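Local coordinates for protein probable acetyltransferase (PDB 3EXN) that probably transfers an acyl group from acetyl coenzyme A, which it binds, to an acceptor, as a member of the GCN5-related N-acetyltransferase family, at residues T11-V17 against A64-L69. Residues are numbered along the deposited sequence; the frame is centred on the assembly and turned at random.
Sequences TLDLAPV and AFLLFL
Leu14 and Leu67 are partners in a non-hydrogen-bonded antiparallel pair, their side chains side by side and pointing the same way, with Leu14 CG 3.7 Å from Leu67 CD2. In Leu12, CG anti to the backbone N (chi1 -168°) carries CD1 over to Leu69, 3.7 Å from its CD2. Helix 105-115 covers Leu12 and Leu67, whose branched apolar groups fill the space between sheet and helix. In this GNAT fold, strand 13-16 is one of the two edge strands, antiparallel to 62-69, and Leu67 also lies close to Leu94 and Ile96, which bind acetyl-CoA. On the other face Ala15, small enough to sit beside an aromatic ring, sets its CB at the edge of Phe68, 3.7 Å from CD2, while helix 22-30 packs on Phe68 and Leu66. Asp13 is exposed, which suits its carboxylate; its backbone N-H and C=O bond Phe68 nearly straight, each N-H...O angle 162°. Pro16, lacking an N-H, fits a non-hydrogen-bonded position; the Phe65 ring lies against it and Leu14 CB, 3.9 Å from Phe65 CD1. Beyond the proline, Val17 N donates to Ala64 O (3.1 Å) from 34° out of the carbonyl plane, and Val17 CG1 rests 3.7 Å from Ala64 CB, whose small side chain lets the valine come close.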
loop_
_atom_site.group_PDB
_atom_site.type_symbol
_atom_site.label_atom_id
_atom_site.label_comp_id
_atom_site.label_asym_id
_atom_site.label_seq_id
_atom_site.Cartn_x
_atom_site.Cartn_y
_atom_site.Cartn_z
ATOM N N THR A 11 -18.185 -1.940 1.086
ATOM C CA THR A 11 -17.492 -1.184 0.042
ATOM C C THR A 11 -16.405 -0.348 0.715
ATOM O O THR A 11 -16.668 0.375 1.659
ATOM C CB THR A 11 -18.461 -0.242 -0.740
ATOM O OG1 THR A 11 -19.482 -1.042 -1.404
ATOM C CG2 THR A 11 -17.701 0.545 -1.808
ATOM N N LEU A 12 -15.189 -0.454 0.197
ATOM C CA LEU A 12 -14.021 0.158 0.804
ATOM C C LEU A 12 -13.812 1.438 0.036
ATOM O O LEU A 12 -13.692 1.384 -1.193
ATOM C CB LEU A 12 -12.815 -0.808 0.637
ATOM C CG LEU A 12 -11.533 -0.596 1.389
ATOM C CD1 LEU A 12 -11.687 -0.803 2.915
ATOM C CD2 LEU A 12 -10.497 -1.494 0.743
ATOM N N ASP A 13 -13.730 2.560 0.745
ATOM C CA ASP A 13 -13.438 3.867 0.136
ATOM C C ASP A 13 -11.955 4.253 0.173
ATOM O O ASP A 13 -11.274 4.088 1.196
ATOM C CB ASP A 13 -14.243 4.945 0.802
ATOM C CG ASP A 13 -15.754 4.703 0.676
ATOM O OD1 ASP A 13 -16.196 4.187 -0.386
ATOM O OD2 ASP A 13 -16.484 5.033 1.633
ATOM N N LEU A 14 -11.480 4.802 -0.935
ATOM C CA LEU A 14 -10.072 5.174 -1.051
ATOM C C LEU A 14 -10.042 6.701 -0.969
ATOM O O LEU A 14 -10.402 7.360 -1.952
ATOM C CB LEU A 14 -9.520 4.677 -2.402
ATOM C CG LEU A 14 -8.947 3.253 -2.463
ATOM C CD1 LEU A 14 -9.968 2.161 -2.098
ATOM C CD2 LEU A 14 -8.399 2.991 -3.810
ATOM N N ALA A 15 -9.679 7.206 0.225
ATOM C CA ALA A 15 -9.604 8.641 0.553
ATOM C C ALA A 15 -8.159 9.144 0.351
ATOM O O ALA A 15 -7.253 8.746 1.060
ATOM C CB ALA A 15 -10.040 8.888 2.031
ATOM N N PRO A 16 -7.954 10.063 -0.577
ATOM C CA PRO A 16 -6.607 10.637 -0.676
ATOM C C PRO A 16 -6.084 11.197 0.633
ATOM O O PRO A 16 -6.835 11.892 1.373
ATOM C CB PRO A 16 -6.779 11.752 -1.704
ATOM C CG PRO A 16 -7.896 11.306 -2.523
ATOM C CD PRO A 16 -8.866 10.700 -1.539
ATOM N N VAL A 17 -4.819 10.859 0.942
ATOM C CA VAL A 17 -4.183 11.206 2.216
ATOM C C VAL A 17 -3.579 12.632 2.134
ATOM O O VAL A 17 -3.080 13.053 1.082
ATOM C CB VAL A 17 -3.131 10.141 2.628
ATOM C CG1 VAL A 17 -1.817 10.362 1.894
ATOM C CG2 VAL A 17 -2.919 10.089 4.163
ATOM N N ALA A 64 -1.533 8.135 -2.855
ATOM C CA ALA A 64 -1.621 7.501 -1.549
ATOM C C ALA A 64 -2.982 7.759 -0.921
ATOM O O ALA A 64 -3.524 8.880 -1.048
ATOM C CB ALA A 64 -0.465 7.996 -0.599
ATOM N N PHE A 65 -3.508 6.723 -0.255
ATOM C CA PHE A 65 -4.884 6.718 0.254
ATOM C C PHE A 65 -4.974 6.097 1.622
ATOM O O PHE A 65 -4.390 5.019 1.869
ATOM C CB PHE A 65 -5.780 5.881 -0.666
ATOM C CG PHE A 65 -5.701 6.266 -2.093
ATOM C CD1 PHE A 65 -6.591 7.213 -2.637
ATOM C CD2 PHE A 65 -4.723 5.695 -2.900
ATOM C CE1 PHE A 65 -6.507 7.571 -3.991
ATOM C CE2 PHE A 65 -4.627 6.052 -4.248
ATOM C CZ PHE A 65 -5.506 7.016 -4.783
ATOM N N LEU A 66 -5.739 6.726 2.519
ATOM C CA LEU A 66 -6.318 5.983 3.622
ATOM C C LEU A 66 -7.515 5.133 3.137
ATOM O O LEU A 66 -8.312 5.587 2.307
ATOM C CB LEU A 66 -6.763 6.929 4.731
ATOM C CG LEU A 66 -5.770 7.211 5.839
ATOM C CD1 LEU A 66 -6.413 8.296 6.700
ATOM C CD2 LEU A 66 -5.411 5.975 6.715
ATOM N N LEU A 67 -7.624 3.915 3.644
ATOM C CA LEU A 67 -8.691 2.954 3.277
ATOM C C LEU A 67 -9.732 2.941 4.355
ATOM O O LEU A 67 -9.413 2.739 5.529
ATOM C CB LEU A 67 -8.100 1.564 2.990
ATOM C CG LEU A 67 -6.932 1.499 2.008
ATOM C CD1 LEU A 67 -6.438 0.052 1.839
ATOM C CD2 LEU A 67 -7.284 2.087 0.658
ATOM N N PHE A 68 -10.974 3.268 3.973
ATOM C CA PHE A 68 -12.036 3.482 4.949
ATOM C C PHE A 68 -13.152 2.483 4.770
ATOM O O PHE A 68 -13.590 2.220 3.665
ATOM C CB PHE A 68 -12.626 4.905 4.871
ATOM C CG PHE A 68 -11.813 5.961 5.618
ATOM C CD1 PHE A 68 -11.960 6.165 6.993
ATOM C CD2 PHE A 68 -10.932 6.780 4.918
ATOM C CE1 PHE A 68 -11.219 7.151 7.673
ATOM C CE2 PHE A 68 -10.189 7.820 5.583
ATOM C CZ PHE A 68 -10.310 7.984 6.952
ATOM N N LEU A 69 -13.644 1.984 5.884
ATOM C CA LEU A 69 -14.992 1.343 5.897
ATOM C C LEU A 69 -15.880 2.280 6.705
ATOM O O LEU A 69 -15.806 2.321 7.943
ATOM C CB LEU A 69 -14.943 -0.054 6.503
ATOM C CG LEU A 69 -14.355 -1.186 5.648
ATOM C CD1 LEU A 69 -14.279 -2.470 6.446
ATOM C CD2 LEU A 69 -15.102 -1.402 4.324
#